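Local structure of putative exported protein (2PFY) at residues 80-92 and 199-211. The protein binds pyroglutamic acid as an extracytoplasmic solute receptor, probably delivering it to a tripartite ATP-independent periplasmic (TRAP) transporter. Numbering follows the deposited sequence.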
ATOM      1  N   ASP A  80      -3.667  -8.482   1.999  1.00 26.23           N
ATOM      2  CA  ASP A  80      -2.860  -8.134   0.835  1.00 25.45           C
ATOM      3  C   ASP A  80      -1.354  -8.139   1.122  1.00 26.02           C
ATOM      4  O   ASP A  80      -0.530  -7.928   0.204  1.00 25.96           O
ATOM      5  CB  ASP A  80      -3.315  -6.769   0.243  1.00 25.69           C
ATOM      6  CG  ASP A  80      -2.973  -5.577   1.147  1.00 24.41           C
ATOM      7  OD1 ASP A  80      -2.317  -5.760   2.192  1.00 24.53           O
ATOM      8  OD2 ASP A  80      -3.373  -4.441   0.822  1.00 26.00           O
ATOM      9  N   SER A  81      -0.989  -8.381   2.381  1.00 25.79           N
ATOM     10  CA  SER A  81       0.412  -8.385   2.789  1.00 26.09           C
ATOM     11  C   SER A  81       0.939  -9.763   3.230  1.00 26.46           C
ATOM     12  O   SER A  81       2.053  -9.858   3.742  1.00 26.80           O
ATOM     13  CB  SER A  81       0.668  -7.330   3.872  1.00 25.70           C
ATOM     14  OG  SER A  81       0.326  -6.026   3.398  1.00 27.83           O
ATOM     15  N   VAL A  82       0.140 -10.814   3.057  1.00 26.72           N
ATOM     16  CA  VAL A  82       0.601 -12.180   3.354  1.00 27.21           C
ATOM     17  C   VAL A  82       1.561 -12.657   2.251  1.00 26.79           C
ATOM     18  O   VAL A  82       1.154 -12.732   1.094  1.00 27.57           O
ATOM     19  CB  VAL A  82      -0.573 -13.190   3.462  1.00 27.35           C
ATOM     20  CG1 VAL A  82      -0.019 -14.654   3.588  1.00 29.58           C
ATOM     21  CG2 VAL A  82      -1.537 -12.822   4.614  1.00 27.55           C
ATOM     22  N   PRO A  83       2.835 -12.934   2.593  1.00 26.92           N
ATOM     23  CA  PRO A  83       3.791 -13.304   1.543  1.00 27.65           C
ATOM     24  C   PRO A  83       3.365 -14.488   0.694  1.00 29.25           C
ATOM     25  O   PRO A  83       2.881 -15.513   1.217  1.00 29.47           O
ATOM     26  CB  PRO A  83       5.099 -13.559   2.307  1.00 27.16           C
ATOM     27  CG  PRO A  83       4.971 -12.686   3.567  1.00 26.82           C
ATOM     28  CD  PRO A  83       3.484 -12.822   3.918  1.00 26.91           C
ATOM     29  N   PHE A  84       3.474 -14.303  -0.614  1.00 29.48           N
ATOM     30  CA  PHE A  84       3.239 -15.331  -1.617  1.00 31.40           C
ATOM     31  C   PHE A  84       1.809 -15.895  -1.732  1.00 32.11           C
ATOM     32  O   PHE A  84       1.559 -16.840  -2.499  1.00 32.93           O
ATOM     33  CB  PHE A  84       4.326 -16.405  -1.526  1.00 31.94           C
ATOM     34  CG  PHE A  84       5.673 -15.844  -1.749  1.00 32.26           C
ATOM     35  CD1 PHE A  84       6.057 -15.446  -3.016  1.00 32.91           C
ATOM     36  CD2 PHE A  84       6.513 -15.579  -0.680  1.00 34.44           C
ATOM     37  CE1 PHE A  84       7.302 -14.864  -3.234  1.00 33.16           C
ATOM     38  CE2 PHE A  84       7.769 -14.992  -0.885  1.00 35.64           C
ATOM     39  CZ  PHE A  84       8.167 -14.646  -2.161  1.00 34.09           C
ATOM     40  N   LEU A  85       0.868 -15.305  -1.000  1.00 31.54           N
ATOM     41  CA  LEU A  85      -0.534 -15.646  -1.193  1.00 30.84           C
ATOM     42  C   LEU A  85      -1.058 -15.165  -2.551  1.00 30.56           C
ATOM     43  O   LEU A  85      -1.811 -15.864  -3.243  1.00 29.94           O
ATOM     44  CB  LEU A  85      -1.366 -15.071  -0.040  1.00 30.87           C
ATOM     45  CG  LEU A  85      -2.898 -15.235  -0.122  1.00 31.98           C
ATOM     46  CD1 LEU A  85      -3.357 -16.687   0.033  1.00 31.64           C
ATOM     47  CD2 LEU A  85      -3.574 -14.376   0.906  1.00 30.60           C
ATOM     48  N   ALA A  86      -0.666 -13.955  -2.949  1.00 30.07           N
ATOM     49  CA  ALA A  86      -1.135 -13.384  -4.212  1.00 30.01           C
ATOM     50  C   ALA A  86      -0.042 -12.470  -4.789  1.00 30.87           C
ATOM     51  O   ALA A  86      -0.094 -11.249  -4.641  1.00 31.60           O
ATOM     52  CB  ALA A  86      -2.424 -12.611  -3.995  1.00 29.64           C
ATOM     53  N   SER A  87       0.955 -13.072  -5.425  1.00 30.34           N
ATOM     54  CA  SER A  87       2.188 -12.350  -5.721  1.00 29.82           C
ATOM     55  C   SER A  87       2.273 -11.836  -7.142  1.00 29.22           C
ATOM     56  O   SER A  87       3.167 -11.053  -7.468  1.00 28.68           O
ATOM     57  CB  SER A  87       3.389 -13.222  -5.376  1.00 29.88           C
ATOM     58  OG  SER A  87       3.682 -13.106  -3.984  1.00 31.64           O
ATOM     59  N   SER A  88       1.354 -12.297  -7.990  1.00 28.71           N
ATOM     60  CA  SER A  88       1.189 -11.737  -9.335  1.00 27.88           C
ATOM     61  C   SER A  88       0.046 -10.713  -9.330  1.00 27.09           C
ATOM     62  O   SER A  88      -0.815 -10.754  -8.458  1.00 26.03           O
ATOM     63  CB  SER A  88       0.911 -12.848 -10.347  1.00 28.43           C
ATOM     64  OG  SER A  88      -0.359 -13.404 -10.110  1.00 28.05           O
ATOM     65  N   PHE A  89       0.047  -9.772 -10.267  1.00 25.99           N
ATOM     66  CA  PHE A  89      -1.096  -8.835 -10.348  1.00 26.37           C
ATOM     67  C   PHE A  89      -2.435  -9.526 -10.525  1.00 27.00           C
ATOM     68  O   PHE A  89      -3.437  -9.081  -9.951  1.00 27.54           O
ATOM     69  CB  PHE A  89      -0.913  -7.786 -11.441  1.00 25.41           C
ATOM     70  CG  PHE A  89       0.041  -6.679 -11.070  1.00 25.95           C
ATOM     71  CD1 PHE A  89      -0.307  -5.740 -10.102  1.00 24.20           C
ATOM     72  CD2 PHE A  89       1.288  -6.562 -11.720  1.00 24.83           C
ATOM     73  CE1 PHE A  89       0.587  -4.686  -9.754  1.00 24.95           C
ATOM     74  CE2 PHE A  89       2.184  -5.521 -11.394  1.00 25.60           C
ATOM     75  CZ  PHE A  89       1.825  -4.576 -10.409  1.00 24.75           C
ATOM     76  N   ASN A  90      -2.467 -10.595 -11.337  1.00 27.44           N
ATOM     77  CA  ASN A  90      -3.747 -11.307 -11.616  1.00 28.54           C
ATOM     78  C   ASN A  90      -4.299 -11.933 -10.344  1.00 27.84           C
ATOM     79  O   ASN A  90      -5.474 -11.786 -10.038  1.00 28.21           O
ATOM     80  CB  ASN A  90      -3.582 -12.373 -12.723  1.00 29.15           C
ATOM     81  CG  ASN A  90      -3.576 -11.770 -14.138  1.00 31.14           C
ATOM     82  OD1 ASN A  90      -3.658 -10.546 -14.334  1.00 32.95           O
ATOM     83  ND2 ASN A  90      -3.463 -12.642 -15.135  1.00 33.75           N
ATOM     84  N   GLU A  91      -3.434 -12.576  -9.565  1.00 28.16           N
ATOM     85  CA  GLU A  91      -3.854 -13.078  -8.240  1.00 29.34           C
ATOM     86  C   GLU A  91      -4.271 -11.928  -7.315  1.00 28.41           C
ATOM     87  O   GLU A  91      -5.271 -12.049  -6.609  1.00 27.48           O
ATOM     88  CB  GLU A  91      -2.747 -13.879  -7.560  1.00 29.17           C
ATOM     89  CG  GLU A  91      -2.470 -15.223  -8.168  1.00 34.35           C
ATOM     90  CD  GLU A  91      -1.227 -15.849  -7.565  1.00 39.29           C
ATOM     91  OE1 GLU A  91      -0.116 -15.296  -7.737  1.00 40.80           O
ATOM     92  OE2 GLU A  91      -1.369 -16.885  -6.896  1.00 43.63           O
ATOM     93  N   SER A  92      -3.468 -10.847  -7.282  1.00 27.99           N
ATOM     94  CA  SER A  92      -3.760  -9.678  -6.432  1.00 27.44           C
ATOM     95  C   SER A  92      -5.156  -9.130  -6.718  1.00 27.68           C
ATOM     96  O   SER A  92      -5.916  -8.803  -5.792  1.00 27.57           O
ATOM     97  CB  SER A  92      -2.691  -8.574  -6.625  1.00 27.35           C
ATOM     98  OG  SER A  92      -2.809  -7.543  -5.642  1.00 23.88           O
ATOM     99  N   TYR A 199      18.811  -4.868  -5.175  1.00 21.11           N
ATOM    100  CA  TYR A 199      17.355  -5.037  -5.167  1.00 20.54           C
ATOM    101  C   TYR A 199      17.055  -6.453  -5.621  1.00 20.62           C
ATOM    102  O   TYR A 199      17.581  -6.895  -6.650  1.00 21.54           O
ATOM    103  CB  TYR A 199      16.688  -3.996  -6.108  1.00 20.42           C
ATOM    104  CG  TYR A 199      15.229  -4.270  -6.328  1.00 20.45           C
ATOM    105  CD1 TYR A 199      14.286  -3.901  -5.361  1.00 19.78           C
ATOM    106  CD2 TYR A 199      14.776  -4.922  -7.492  1.00 18.50           C
ATOM    107  CE1 TYR A 199      12.929  -4.153  -5.553  1.00 20.69           C
ATOM    108  CE2 TYR A 199      13.415  -5.200  -7.669  1.00 22.38           C
ATOM    109  CZ  TYR A 199      12.506  -4.797  -6.690  1.00 20.52           C
ATOM    110  OH  TYR A 199      11.159  -5.069  -6.842  1.00 21.86           O
ATOM    111  N   TYR A 200      16.236  -7.175  -4.868  1.00 20.17           N
ATOM    112  CA  TYR A 200      15.845  -8.531  -5.215  1.00 22.37           C
ATOM    113  C   TYR A 200      14.357  -8.476  -5.527  1.00 22.68           C
ATOM    114  O   TYR A 200      13.571  -8.017  -4.683  1.00 21.37           O
ATOM    115  CB  TYR A 200      16.141  -9.536  -4.043  1.00 22.99           C
ATOM    116  CG  TYR A 200      17.634  -9.591  -3.722  1.00 23.80           C
ATOM    117  CD1 TYR A 200      18.488 -10.438  -4.441  1.00 24.18           C
ATOM    118  CD2 TYR A 200      18.198  -8.721  -2.780  1.00 23.12           C
ATOM    119  CE1 TYR A 200      19.855 -10.432  -4.204  1.00 24.84           C
ATOM    120  CE2 TYR A 200      19.536  -8.706  -2.540  1.00 24.43           C
ATOM    121  CZ  TYR A 200      20.366  -9.570  -3.244  1.00 25.06           C
ATOM    122  OH  TYR A 200      21.717  -9.542  -2.996  1.00 26.65           O
ATOM    123  N   ASP A 201      13.993  -8.949  -6.724  1.00 22.80           N
ATOM    124  CA  ASP A 201      12.631  -8.898  -7.255  1.00 24.08           C
ATOM    125  C   ASP A 201      11.821 -10.018  -6.580  1.00 24.08           C
ATOM    126  O   ASP A 201      11.489 -11.034  -7.197  1.00 24.35           O
ATOM    127  CB  ASP A 201      12.693  -9.053  -8.800  1.00 23.23           C
ATOM    128  CG  ASP A 201      11.324  -8.854  -9.499  1.00 25.96           C
ATOM    129  OD1 ASP A 201      10.305  -8.611  -8.815  1.00 25.60           O
ATOM    130  OD2 ASP A 201      11.264  -8.935 -10.759  1.00 26.87           O
ATOM    131  N   ALA A 202      11.549  -9.840  -5.284  1.00 24.64           N
ATOM    132  CA  ALA A 202      10.911 -10.871  -4.477  1.00 24.68           C
ATOM    133  C   ALA A 202       9.446 -11.130  -4.825  1.00 25.32           C
ATOM    134  O   ALA A 202       8.959 -12.247  -4.670  1.00 26.24           O
ATOM    135  CB  ALA A 202      11.037 -10.534  -2.994  1.00 24.17           C
ATOM    136  N   GLN A 203       8.745 -10.096  -5.294  1.00 25.40           N
ATOM    137  CA  GLN A 203       7.279 -10.100  -5.355  1.00 24.80           C
ATOM    138  C   GLN A 203       6.663 -10.739  -4.105  1.00 23.92           C
ATOM    139  O   GLN A 203       5.807 -11.632  -4.219  1.00 25.12           O
ATOM    140  CB  GLN A 203       6.784 -10.836  -6.623  1.00 25.23           C
ATOM    141  CG  GLN A 203       7.229 -10.196  -7.946  1.00 26.25           C
ATOM    142  CD  GLN A 203       6.619 -10.859  -9.177  1.00 26.77           C
ATOM    143  OE1 GLN A 203       5.387 -11.093  -9.258  1.00 30.76           O
ATOM    144  NE2 GLN A 203       7.471 -11.154 -10.151  1.00 26.87           N
ATOM    145  N   ALA A 204       7.081 -10.320  -2.917  1.00 22.89           N
ATOM    146  CA  ALA A 204       6.585 -10.966  -1.693  1.00 22.82           C
ATOM    147  C   ALA A 204       5.044 -10.856  -1.571  1.00 22.74           C
ATOM    148  O   ALA A 204       4.350 -11.821  -1.205  1.00 22.13           O
ATOM    149  CB  ALA A 204       7.257 -10.396  -0.470  1.00 22.98           C
ATOM    150  N   PHE A 205       4.522  -9.674  -1.900  1.00 22.71           N
ATOM    151  CA  PHE A 205       3.101  -9.433  -1.950  1.00 21.71           C
ATOM    152  C   PHE A 205       2.815  -8.142  -2.703  1.00 22.59           C
ATOM    153  O   PHE A 205       3.733  -7.418  -3.147  1.00 22.29           O
ATOM    154  CB  PHE A 205       2.483  -9.406  -0.523  1.00 22.01           C
ATOM    155  CG  PHE A 205       3.110  -8.407   0.396  1.00 22.88           C
ATOM    156  CD1 PHE A 205       2.595  -7.095   0.498  1.00 21.52           C
ATOM    157  CD2 PHE A 205       4.251  -8.738   1.117  1.00 22.42           C
ATOM    158  CE1 PHE A 205       3.183  -6.149   1.341  1.00 20.45           C
ATOM    159  CE2 PHE A 205       4.875  -7.767   1.966  1.00 24.12           C
ATOM    160  CZ  PHE A 205       4.334  -6.499   2.085  1.00 20.30           C
ATOM    161  N   ILE A 206       1.538  -7.873  -2.915  1.00 22.56           N
ATOM    162  CA  ILE A 206       1.204  -6.627  -3.560  1.00 23.17           C
ATOM    163  C   ILE A 206       0.152  -5.843  -2.721  1.00 21.97           C
ATOM    164  O   ILE A 206      -1.058  -6.148  -2.771  1.00 21.44           O
ATOM    165  CB  ILE A 206       0.993  -6.713  -5.155  1.00 24.90           C
ATOM    166  CG1 ILE A 206      -0.360  -6.263  -5.607  1.00 25.98           C
ATOM    167  CG2 ILE A 206       1.549  -7.976  -5.894  1.00 22.09           C
ATOM    168  CD1 ILE A 206      -0.422  -4.857  -5.651  1.00 33.90           C
ATOM    169  N   PRO A 207       0.640  -4.861  -1.922  1.00 20.77           N
ATOM    170  CA  PRO A 207      -0.243  -4.210  -0.961  1.00 19.74           C
ATOM    171  C   PRO A 207      -1.065  -3.150  -1.680  1.00 19.58           C
ATOM    172  O   PRO A 207      -0.605  -2.541  -2.657  1.00 19.27           O
ATOM    173  CB  PRO A 207       0.722  -3.627   0.077  1.00 19.43           C
ATOM    174  CG  PRO A 207       2.016  -3.283  -0.784  1.00 19.29           C
ATOM    175  CD  PRO A 207       2.025  -4.319  -1.893  1.00 20.18           C
ATOM    176  N   GLN A 208      -2.308  -3.000  -1.253  1.00 19.19           N
ATOM    177  CA  GLN A 208      -3.221  -2.032  -1.854  1.00 19.13           C
ATOM    178  C   GLN A 208      -3.172  -0.721  -1.107  1.00 19.17           C
ATOM    179  O   GLN A 208      -2.854  -0.662   0.070  1.00 18.66           O
ATOM    180  CB  GLN A 208      -4.651  -2.532  -1.808  1.00 18.30           C
ATOM    181  CG  GLN A 208      -4.873  -3.887  -2.470  1.00 20.24           C
ATOM    182  CD  GLN A 208      -4.509  -3.914  -3.943  1.00 20.80           C
ATOM    183  OE1 GLN A 208      -4.743  -2.971  -4.674  1.00 21.70           O
ATOM    184  NE2 GLN A 208      -3.968  -5.021  -4.384  1.00 24.42           N
ATOM    185  N   SER A 209      -3.524   0.333  -1.823  1.00 19.93           N
ATOM    186  CA  SER A 209      -3.739   1.631  -1.224  1.00 19.65           C
ATOM    187  C   SER A 209      -5.211   1.983  -1.477  1.00 19.59           C
ATOM    188  O   SER A 209      -5.773   1.589  -2.500  1.00 19.91           O
ATOM    189  CB  SER A 209      -2.762   2.578  -1.905  1.00 20.71           C
ATOM    190  OG  SER A 209      -3.361   3.785  -2.242  1.00 26.56           O
ATOM    191  N   PHE A 210      -5.874   2.675  -0.568  1.00 19.22           N
ATOM    192  CA  PHE A 210      -7.236   3.138  -0.902  1.00 19.09           C
ATOM    193  C   PHE A 210      -7.550   4.570  -0.532  1.00 17.54           C
ATOM    194  O   PHE A 210      -6.809   5.207   0.232  1.00 17.88           O
ATOM    195  CB  PHE A 210      -8.393   2.145  -0.477  1.00 19.15           C
ATOM    196  CG  PHE A 210      -8.529   1.882   1.021  1.00 19.25           C
ATOM    197  CD1 PHE A 210      -9.382   0.857   1.454  1.00 19.72           C
ATOM    198  CD2 PHE A 210      -7.782   2.589   1.993  1.00 19.71           C
ATOM    199  CE1 PHE A 210      -9.540   0.540   2.842  1.00 19.15           C
ATOM    200  CE2 PHE A 210      -7.929   2.292   3.364  1.00 20.53           C
ATOM    201  CZ  PHE A 210      -8.812   1.241   3.794  1.00 20.12           C
ATOM    202  N   VAL A 211      -8.645   5.067  -1.102  1.00 16.76           N
ATOM    203  CA  VAL A 211      -9.102   6.416  -0.892  1.00 16.59           C
ATOM    204  C   VAL A 211     -10.431   6.285  -0.161  1.00 18.25           C
ATOM    205  O   VAL A 211     -11.351   5.608  -0.626  1.00 18.28           O
ATOM    206  CB  VAL A 211      -9.230   7.194  -2.203  1.00 16.40           C
ATOM    207  CG1 VAL A 211     -10.025   8.544  -2.011  1.00 14.02           C
ATOM    208  CG2 VAL A 211      -7.822   7.482  -2.767  1.00 16.72           C
TER
HETATM  209  O   HOH W   1      -2.068  -2.538   2.052  1.00 21.43           O
HETATM  210  O   HOH W   2      -0.513  -9.832  -2.294  1.00 25.78           O
HETATM  211  O   HOH W   3       1.333 -12.329  -1.842  1.00 32.93           O
HETATM  212  O   HOH W   4      -2.489  -8.301  -3.068  1.00 20.72           O
HETATM  213  O   HOH W   5      -5.193  -7.769  -3.119  1.00 26.55           O
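Between the strands 198-201 and 208-214, which belong to different sheets of this periplasmic binding protein, the linking residues A202 to P207 run against the turns of 80-92, and D80 meets the start of the second strand. The backbone N of Q208 donates to D80 OD2 at 2.7 Å, nearly straight at 173° but from well above the carboxylate plane. With CG set between the backbone N and the carbonyl carbon (chi1 70°), the short aspartate reaches this amide, while water 1 bridges OD2 to the carbonyl O of Q208. On its other oxygen, OD1, the carboxylate accepts from S81 OG at 2.9 Å, so both oxygens are engaged and rotation about CB-CG is restrained. S81 CA also sits over one face of the F205 ring, 3.8 Å from its centroid, a CH-pi contact.

P207, next to this carboxylate grip, lines the pyroglutamate pocket, so D80 is probably a second-shell residue, gripping the chain just after P207. Nearer strand 198-201, F84 N donates to A204 O at 2.7 Å, and the F84 ring lays one face over A204 CA, offset toward its rim; alanine's single methyl leaves room for it. S87, with a compact hydroxyl, gives a 2.6 Å bond from OG to Q203 O. Water 2 accepts from I206 N and water 3 from A86 N, giving these two amides partners. Beyond S87, a capping box of S88 and E91 starts helix 89-108, whose F89 CE1 touches I206 CD1 at 4.2 Å.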